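Local atomic coordinates of glycosylation Associate Protein 1 (PDB entry 6OYC), a protein that probably works with its partner proteins Gap2 and Gap3 in the glycosylation and accessory Sec secretion of a streptococcal surface protein. Residues 44-49 with 505-510; 416-421 with 435-440. One frame throughout, in Å; residues are numbered along the deposited sequence.

Contact 1 of 2, residues 44-49 with 505-510; sequences AGKESR and QLVERI
The methyl of Ala-44 rests against the fork of Val-507: CB is 3.9 Å from Val-507 CG1 and 4.0 Å from Val-507 CG2, and so meets both branches about equally. CG1 stands anti to the valine N (chi1 166°), where it also comes within 4.3 Å of Lys-46 CG. Beside this apolar patch lies a single salt bridge. The lysine chain bends at chi2, chi3 and chi4, and NZ meets Glu-508 OE1 at 3.3 Å, with a hydrogen bond that is weak. The two charged chains run nearly perpendicular, and the glutamate, bent at chi2 (70°), brings its carboxylate toward the lysine although its CB does not point there. Segment 44-49 spans the turn after helix 33-43, which ends in a Schellman motif at Gly-45, with positive phi, and the first residues of strand 48-52, within the beta-alpha-beta crossover from strand 2-5 to this adjacent parallel strand. Helix 505-512, near the C terminus, packs on the domain where the chain began, consistent with the GT-B fold, in which the C-terminal helix crosses back to the N-terminal domain. Met-40 of helix 33-43 touches both Leu-506 and Val-507, while Lys-46 also touches Phe-2 of strand 2-5 and Phe-41.

Contact 2 of 2, residues 416-421 with 435-440; sequences DIINRL and DLYTQI
The ring of Tyr-437 is met by two carbons of Ile-417. Ile-417 CG2 lies at the ring edge, in the ring plane, 3.9 Å from Tyr-437 CE2, while the far end of the same isoleucine, CD1, approaches obliquely to 3.8 Å from Tyr-437 CD2. The two side chains lie alongside, pointing opposite ways, each extending from its own helix toward the other. With CG anti to the tyrosine N (chi1 -176°), the ring is carried across to helix 414-420, and its hydroxyl ends beside Ile-418, whose side chain is set almost square to that of the tyrosine. Tyr-437 OH is 3.6 Å from both Ile-418 CG1 and Ile-418 CD1; these are van der Waals contacts of a hydroxyl oxygen with aliphatic carbons, and the polar partner of the hydroxyl is Asp-304 OD2, to which it is hydrogen-bonded. Both helices belong to the C-terminal parallel alpha/beta domain of a GT-B fold: helix 414-420 leads into strand 426-428, and helix 436-445 follows that strand and leads toward strand 449-451. Leu-421 and Thr-438 both pack on Ile-427 of the strand they flank in sequence. The second flat group is the carboxylate of Asp-435, the N-cap of the later helix. Its OD2 accepts from Thr-438 N at 2.9 Å (N-H...O angle 151°) and from Thr-438 OG1 at 2.6 Å. Both donors come on the anti side, but from opposite faces of the carboxylate plane, the backbone N-H 32° out of it and the hydroxyl less tilted. One oxygen thus has two grips from a single residue, which should restrain rotation of the carboxylate, and its negative charge probably suits the positive end of the helix dipole. Tyr-356 OH is a further hydrogen-bonding partner of Thr-438 OG1, and Asp-429 OD2 takes the N-H of Asp-435.

In the fold
From the N terminus the chain forms strand 2-5 and helix 33-43, then reaches the first half of contact 1 at the turn into strand 48-52. It adds strand 73-75, builds the long antiparallel sheet, and returns to finish the N-terminal parallel sheet with strands 229-233 to 297-299 before passing into the C-terminal one. There contact 2 closes a short loop of 13 residues holding strand 426-428, joining two successive helices of one domain. Contact 1 closes only after helices 484-502 and 505-512 have run back to the N-terminal domain, leaving contact 2 nested inside its 455-residue loop. The contacts do not touch: their centres are 26 Å apart and their nearest atoms about 13 Å.

Contact 1 of 2, residues 44-49 with 505-510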
ATOM      1  N   ALA A  44      11.758  14.858 -11.508  1.00 47.34           N
ATOM      2  CA  ALA A  44      11.817  16.251 -11.911  1.00 46.52           C
ATOM      3  C   ALA A  44      12.975  16.984 -11.265  1.00 47.41           C
ATOM      4  O   ALA A  44      13.153  18.177 -11.528  1.00 45.23           O
ATOM      5  CB  ALA A  44      10.504  16.962 -11.574  1.00 45.42           C
ATOM      6  N   GLY A  45      13.752  16.311 -10.420  1.00 46.29           N
ATOM      7  CA  GLY A  45      14.904  16.944  -9.808  1.00 45.28           C
ATOM      8  C   GLY A  45      14.614  17.907  -8.678  1.00 45.74           C
ATOM      9  O   GLY A  45      15.508  18.666  -8.297  1.00 50.84           O
ATOM     10  N   LYS A  46      13.412  17.894  -8.108  1.00 46.28           N
ATOM     11  CA  LYS A  46      13.109  18.778  -6.988  1.00 45.91           C
ATOM     12  C   LYS A  46      13.690  18.245  -5.684  1.00 45.94           C
ATOM     13  O   LYS A  46      13.817  17.035  -5.476  1.00 47.70           O
ATOM     14  CB  LYS A  46      11.599  18.963  -6.841  1.00 45.41           C
ATOM     15  CG  LYS A  46      10.924  19.456  -8.118  1.00 48.09           C
ATOM     16  CD  LYS A  46      11.761  20.545  -8.772  1.00 42.89           C
ATOM     17  CE  LYS A  46      10.896  21.604  -9.403  1.00 49.29           C
ATOM     18  NZ  LYS A  46      10.881  21.525 -10.877  1.00 49.06           N
ATOM     19  N   GLU A  47      14.060  19.168  -4.810  1.00 45.28           N
ATOM     20  CA  GLU A  47      14.470  18.822  -3.459  1.00 47.80           C
ATOM     21  C   GLU A  47      13.224  18.546  -2.628  1.00 45.94           C
ATOM     22  O   GLU A  47      12.279  19.336  -2.637  1.00 42.67           O
ATOM     23  CB  GLU A  47      15.288  19.963  -2.852  1.00 46.96           C
ATOM     24  CG  GLU A  47      16.577  19.536  -2.162  1.00 60.02           C
ATOM     25  CD  GLU A  47      17.569  18.850  -3.099  1.00 67.55           C
ATOM     26  OE1 GLU A  47      17.920  17.679  -2.833  1.00 71.42           O
ATOM     27  OE2 GLU A  47      18.007  19.478  -4.095  1.00 72.62           O
ATOM     28  N   SER A  48      13.198  17.412  -1.936  1.00 47.93           N
ATOM     29  CA  SER A  48      12.006  17.092  -1.172  1.00 45.76           C
ATOM     30  C   SER A  48      12.360  16.208   0.011  1.00 47.46           C
ATOM     31  O   SER A  48      13.414  15.571   0.047  1.00 48.91           O
ATOM     32  CB  SER A  48      10.944  16.425  -2.045  1.00 40.45           C
ATOM     33  OG  SER A  48      11.455  15.259  -2.623  1.00 46.02           O
ATOM     34  N   ARG A  49      11.458  16.186   0.985  1.00 41.83           N
ATOM     35  CA  ARG A  49      11.640  15.383   2.178  1.00 42.87           C
ATOM     36  C   ARG A  49      10.282  14.878   2.640  1.00 40.17           C
ATOM     37  O   ARG A  49       9.261  15.552   2.474  1.00 39.33           O
ATOM     38  CB  ARG A  49      12.328  16.182   3.292  1.00 41.88           C
ATOM     39  CG  ARG A  49      12.421  15.450   4.608  1.00 39.67           C
ATOM     40  CD  ARG A  49      13.638  15.887   5.394  1.00 43.40           C
ATOM     41  NE  ARG A  49      13.473  17.231   5.886  1.00 48.57           N
ATOM     42  CZ  ARG A  49      14.321  18.227   5.679  1.00 47.24           C
ATOM     43  NH1 ARG A  49      15.440  18.040   4.988  1.00 43.19           N
ATOM     44  NH2 ARG A  49      14.032  19.422   6.178  1.00 45.68           N
ATOM     45  N   GLN A 505       6.703  17.674 -16.879  1.00 55.68           N
ATOM     46  CA  GLN A 505       5.751  18.710 -17.263  1.00 59.58           C
ATOM     47  C   GLN A 505       4.587  18.788 -16.285  1.00 52.45           C
ATOM     48  O   GLN A 505       4.099  19.879 -15.979  1.00 56.04           O
ATOM     49  CB  GLN A 505       5.251  18.463 -18.682  1.00 63.54           C
ATOM     50  CG  GLN A 505       6.324  18.650 -19.735  1.00 70.28           C
ATOM     51  CD  GLN A 505       7.029  17.355 -20.079  1.00 73.20           C
ATOM     52  OE1 GLN A 505       6.960  16.373 -19.327  1.00 73.36           O
ATOM     53  NE2 GLN A 505       7.732  17.349 -21.212  1.00 76.82           N
ATOM     54  N   LEU A 506       4.126  17.646 -15.792  1.00 51.44           N
ATOM     55  CA  LEU A 506       3.077  17.642 -14.783  1.00 52.78           C
ATOM     56  C   LEU A 506       3.528  18.381 -13.523  1.00 52.94           C
ATOM     57  O   LEU A 506       2.801  19.232 -12.989  1.00 47.95           O
ATOM     58  CB  LEU A 506       2.683  16.195 -14.474  1.00 52.43           C
ATOM     59  CG  LEU A 506       1.389  15.964 -13.708  1.00 50.88           C
ATOM     60  CD1 LEU A 506       0.255  16.779 -14.297  1.00 44.96           C
ATOM     61  CD2 LEU A 506       1.057  14.489 -13.717  1.00 52.33           C
ATOM     62  N   VAL A 507       4.746  18.081 -13.051  1.00 49.92           N
ATOM     63  CA  VAL A 507       5.274  18.730 -11.850  1.00 48.13           C
ATOM     64  C   VAL A 507       5.318  20.239 -12.038  1.00 49.69           C
ATOM     65  O   VAL A 507       4.919  21.010 -11.157  1.00 48.78           O
ATOM     66  CB  VAL A 507       6.669  18.177 -11.507  1.00 48.67           C
ATOM     67  CG1 VAL A 507       7.360  19.075 -10.499  1.00 42.94           C
ATOM     68  CG2 VAL A 507       6.567  16.754 -10.977  1.00 48.00           C
ATOM     69  N   GLU A 508       5.809  20.679 -13.194  1.00 52.94           N
ATOM     70  CA  GLU A 508       5.890  22.106 -13.472  1.00 53.05           C
ATOM     71  C   GLU A 508       4.505  22.735 -13.565  1.00 52.50           C
ATOM     72  O   GLU A 508       4.306  23.869 -13.123  1.00 53.75           O
ATOM     73  CB  GLU A 508       6.680  22.333 -14.757  1.00 57.75           C
ATOM     74  CG  GLU A 508       7.364  23.677 -14.809  1.00 65.47           C
ATOM     75  CD  GLU A 508       8.514  23.781 -13.823  1.00 69.53           C
ATOM     76  OE1 GLU A 508       8.950  22.728 -13.289  1.00 63.77           O
ATOM     77  OE2 GLU A 508       8.981  24.920 -13.586  1.00 71.49           O
ATOM     78  N   ARG A 509       3.531  22.015 -14.125  1.00 54.04           N
ATOM     79  CA  ARG A 509       2.158  22.523 -14.155  1.00 61.22           C
ATOM     80  C   ARG A 509       1.608  22.700 -12.745  1.00 53.20           C
ATOM     81  O   ARG A 509       1.006  23.732 -12.428  1.00 53.05           O
ATOM     82  CB  ARG A 509       1.267  21.582 -14.971  1.00 63.57           C
ATOM     83  CG  ARG A 509      -0.212  21.973 -15.002  1.00 70.34           C
ATOM     84  CD  ARG A 509      -0.953  21.234 -16.116  1.00 83.80           C
ATOM     85  NE  ARG A 509      -0.372  21.536 -17.422  1.00135.30           N
ATOM     86  CZ  ARG A 509       0.338  20.677 -18.147  1.00117.63           C
ATOM     87  NH1 ARG A 509       0.554  19.442 -17.705  1.00 88.81           N
ATOM     88  NH2 ARG A 509       0.832  21.054 -19.320  1.00142.64           N
ATOM     89  N   ILE A 510       1.800  21.692 -11.888  1.00 51.94           N
ATOM     90  CA  ILE A 510       1.397  21.797 -10.488  1.00 50.99           C
ATOM     91  C   ILE A 510       2.067  22.999  -9.845  1.00 47.26           C
ATOM     92  O   ILE A 510       1.413  23.831  -9.208  1.00 47.46           O
ATOM     93  CB  ILE A 510       1.736  20.498  -9.727  1.00 45.61           C
ATOM     94  CG1 ILE A 510       0.917  19.328 -10.261  1.00 44.97           C
ATOM     95  CG2 ILE A 510       1.492  20.658  -8.232  1.00 40.54           C
ATOM     96  CD1 ILE A 510       1.463  17.987  -9.832  1.00 44.25           C
TER

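Contact 2 of 2, residues 416-421 with 435-440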
ATOM      1  N   ASP A 416       4.845  -9.027  -5.713  1.00 35.33           N
ATOM      2  CA  ASP A 416       4.326 -10.203  -6.411  1.00 33.54           C
ATOM      3  C   ASP A 416       3.600  -9.806  -7.687  1.00 32.37           C
ATOM      4  O   ASP A 416       3.889 -10.324  -8.769  1.00 32.12           O
ATOM      5  CB  ASP A 416       3.363 -10.965  -5.514  1.00 37.13           C
ATOM      6  CG  ASP A 416       4.054 -11.898  -4.593  1.00 39.66           C
ATOM      7  OD1 ASP A 416       5.292 -12.007  -4.688  1.00 47.56           O
ATOM      8  OD2 ASP A 416       3.360 -12.493  -3.746  1.00 40.81           O
ATOM      9  N   ILE A 417       2.643  -8.883  -7.565  1.00 31.89           N
ATOM     10  CA  ILE A 417       1.846  -8.462  -8.709  1.00 32.19           C
ATOM     11  C   ILE A 417       2.751  -7.953  -9.808  1.00 31.17           C
ATOM     12  O   ILE A 417       2.597  -8.301 -10.983  1.00 33.74           O
ATOM     13  CB  ILE A 417       0.839  -7.385  -8.285  1.00 30.82           C
ATOM     14  CG1 ILE A 417      -0.152  -7.973  -7.275  1.00 29.95           C
ATOM     15  CG2 ILE A 417       0.161  -6.773  -9.521  1.00 29.24           C
ATOM     16  CD1 ILE A 417      -1.027  -6.923  -6.633  1.00 22.72           C
ATOM     17  N   ILE A 418       3.717  -7.121  -9.425  1.00 31.06           N
ATOM     18  CA  ILE A 418       4.653  -6.552 -10.377  1.00 31.95           C
ATOM     19  C   ILE A 418       5.422  -7.660 -11.075  1.00 35.24           C
ATOM     20  O   ILE A 418       5.578  -7.645 -12.303  1.00 35.74           O
ATOM     21  CB  ILE A 418       5.593  -5.562  -9.667  1.00 32.06           C
ATOM     22  CG1 ILE A 418       4.816  -4.317  -9.218  1.00 30.62           C
ATOM     23  CG2 ILE A 418       6.737  -5.190 -10.594  1.00 32.55           C
ATOM     24  CD1 ILE A 418       5.599  -3.386  -8.263  1.00 30.27           C
ATOM     25  N   ASN A 419       5.884  -8.656 -10.314  1.00 33.04           N
ATOM     26  CA  ASN A 419       6.601  -9.755 -10.941  1.00 32.87           C
ATOM     27  C   ASN A 419       5.668 -10.585 -11.808  1.00 36.06           C
ATOM     28  O   ASN A 419       6.029 -10.963 -12.929  1.00 36.15           O
ATOM     29  CB  ASN A 419       7.284 -10.612  -9.885  1.00 32.64           C
ATOM     30  CG  ASN A 419       8.638 -10.062  -9.506  1.00 38.50           C
ATOM     31  OD1 ASN A 419       9.655 -10.407 -10.107  1.00 41.68           O
ATOM     32  ND2 ASN A 419       8.655  -9.162  -8.531  1.00 37.36           N
ATOM     33  N   ARG A 420       4.443 -10.824 -11.336  1.00 34.55           N
ATOM     34  CA  ARG A 420       3.542 -11.686 -12.087  1.00 38.32           C
ATOM     35  C   ARG A 420       3.112 -11.030 -13.404  1.00 39.07           C
ATOM     36  O   ARG A 420       2.856 -11.731 -14.388  1.00 43.05           O
ATOM     37  CB  ARG A 420       2.360 -12.101 -11.192  1.00 38.75           C
ATOM     38  CG  ARG A 420       1.694 -13.466 -11.602  1.00 53.99           C
ATOM     39  CD  ARG A 420       2.621 -14.699 -11.279  1.00 54.82           C
ATOM     40  NE  ARG A 420       2.008 -16.040 -11.352  1.00 69.78           N
ATOM     41  CZ  ARG A 420       1.451 -16.607 -12.436  1.00 73.02           C
ATOM     42  NH1 ARG A 420       1.396 -15.976 -13.610  1.00 67.47           N
ATOM     43  NH2 ARG A 420       0.935 -17.831 -12.342  1.00 75.42           N
ATOM     44  N   LEU A 421       3.108  -9.698 -13.473  1.00 37.27           N
ATOM     45  CA  LEU A 421       2.673  -8.977 -14.659  1.00 37.02           C
ATOM     46  C   LEU A 421       3.791  -8.731 -15.659  1.00 40.72           C
ATOM     47  O   LEU A 421       3.523  -8.181 -16.735  1.00 40.49           O
ATOM     48  CB  LEU A 421       2.061  -7.636 -14.254  1.00 33.50           C
ATOM     49  CG  LEU A 421       0.658  -7.752 -13.657  1.00 35.36           C
ATOM     50  CD1 LEU A 421       0.204  -6.410 -13.064  1.00 33.31           C
ATOM     51  CD2 LEU A 421      -0.333  -8.253 -14.697  1.00 33.07           C
ATOM     52  N   ASP A 435     -10.248  -4.246  -9.175  1.00 30.63           N
ATOM     53  CA  ASP A 435      -9.169  -3.935  -8.248  1.00 31.89           C
ATOM     54  C   ASP A 435      -8.395  -2.689  -8.697  1.00 32.94           C
ATOM     55  O   ASP A 435      -7.966  -2.578  -9.855  1.00 31.61           O
ATOM     56  CB  ASP A 435      -8.239  -5.145  -8.121  1.00 30.66           C
ATOM     57  CG  ASP A 435      -7.066  -4.884  -7.183  1.00 30.60           C
ATOM     58  OD1 ASP A 435      -7.299  -4.802  -5.970  1.00 31.85           O
ATOM     59  OD2 ASP A 435      -5.917  -4.744  -7.657  1.00 28.41           O
ATOM     60  N   LEU A 436      -8.230  -1.746  -7.770  1.00 30.26           N
ATOM     61  CA  LEU A 436      -7.613  -0.465  -8.101  1.00 32.09           C
ATOM     62  C   LEU A 436      -6.147  -0.635  -8.473  1.00 33.66           C
ATOM     63  O   LEU A 436      -5.693  -0.105  -9.497  1.00 33.00           O
ATOM     64  CB  LEU A 436      -7.748   0.509  -6.926  1.00 33.33           C
ATOM     65  CG  LEU A 436      -6.954   1.811  -7.112  1.00 35.70           C
ATOM     66  CD1 LEU A 436      -7.556   2.582  -8.278  1.00 39.84           C
ATOM     67  CD2 LEU A 436      -6.908   2.683  -5.841  1.00 32.85           C
ATOM     68  N   TYR A 437      -5.380  -1.354  -7.642  1.00 30.66           N
ATOM     69  CA  TYR A 437      -3.957  -1.458  -7.916  1.00 30.85           C
ATOM     70  C   TYR A 437      -3.714  -2.142  -9.260  1.00 32.67           C
ATOM     71  O   TYR A 437      -2.810  -1.755 -10.005  1.00 33.80           O
ATOM     72  CB  TYR A 437      -3.218  -2.198  -6.799  1.00 23.96           C
ATOM     73  CG  TYR A 437      -1.739  -2.174  -7.130  1.00 30.57           C
ATOM     74  CD1 TYR A 437      -1.018  -0.988  -7.049  1.00 29.57           C
ATOM     75  CD2 TYR A 437      -1.085  -3.296  -7.618  1.00 31.45           C
ATOM     76  CE1 TYR A 437       0.336  -0.930  -7.395  1.00 31.92           C
ATOM     77  CE2 TYR A 437       0.285  -3.246  -7.969  1.00 30.93           C
ATOM     78  CZ  TYR A 437       0.981  -2.060  -7.856  1.00 30.93           C
ATOM     79  OH  TYR A 437       2.316  -1.980  -8.204  1.00 30.63           O
ATOM     80  N   THR A 438      -4.528  -3.148  -9.591  1.00 30.57           N
ATOM     81  CA  THR A 438      -4.422  -3.812 -10.889  1.00 32.38           C
ATOM     82  C   THR A 438      -4.648  -2.831 -12.034  1.00 34.91           C
ATOM     83  O   THR A 438      -3.946  -2.884 -13.051  1.00 34.22           O
ATOM     84  CB  THR A 438      -5.421  -4.972 -10.961  1.00 30.28           C
ATOM     85  OG1 THR A 438      -5.140  -5.901  -9.909  1.00 32.65           O
ATOM     86  CG2 THR A 438      -5.333  -5.702 -12.297  1.00 33.36           C
ATOM     87  N   GLN A 439      -5.625  -1.929 -11.891  1.00 35.41           N
ATOM     88  CA  GLN A 439      -5.835  -0.900 -12.910  1.00 35.63           C
ATOM     89  C   GLN A 439      -4.606  -0.007 -13.049  1.00 36.85           C
ATOM     90  O   GLN A 439      -4.167   0.291 -14.168  1.00 34.69           O
ATOM     91  CB  GLN A 439      -7.062  -0.059 -12.570  1.00 35.19           C
ATOM     92  CG  GLN A 439      -8.360  -0.816 -12.592  1.00 37.46           C
ATOM     93  CD  GLN A 439      -9.526   0.075 -12.245  1.00 42.72           C
ATOM     94  OE1 GLN A 439      -9.681   0.516 -11.093  1.00 44.50           O
ATOM     95  NE2 GLN A 439     -10.342   0.372 -13.241  1.00 41.59           N
ATOM     96  N   ILE A 440      -4.046   0.443 -11.916  1.00 36.18           N
ATOM     97  CA  ILE A 440      -2.837   1.270 -11.946  1.00 35.36           C
ATOM     98  C   ILE A 440      -1.701   0.529 -12.625  1.00 36.03           C
ATOM     99  O   ILE A 440      -0.961   1.102 -13.435  1.00 37.43           O
ATOM    100  CB  ILE A 440      -2.439   1.697 -10.522  1.00 35.96           C
ATOM    101  CG1 ILE A 440      -3.411   2.752  -9.982  1.00 35.67           C
ATOM    102  CG2 ILE A 440      -1.003   2.208 -10.494  1.00 33.23           C
ATOM    103  CD1 ILE A 440      -3.460   2.774  -8.466  1.00 32.65           C
TER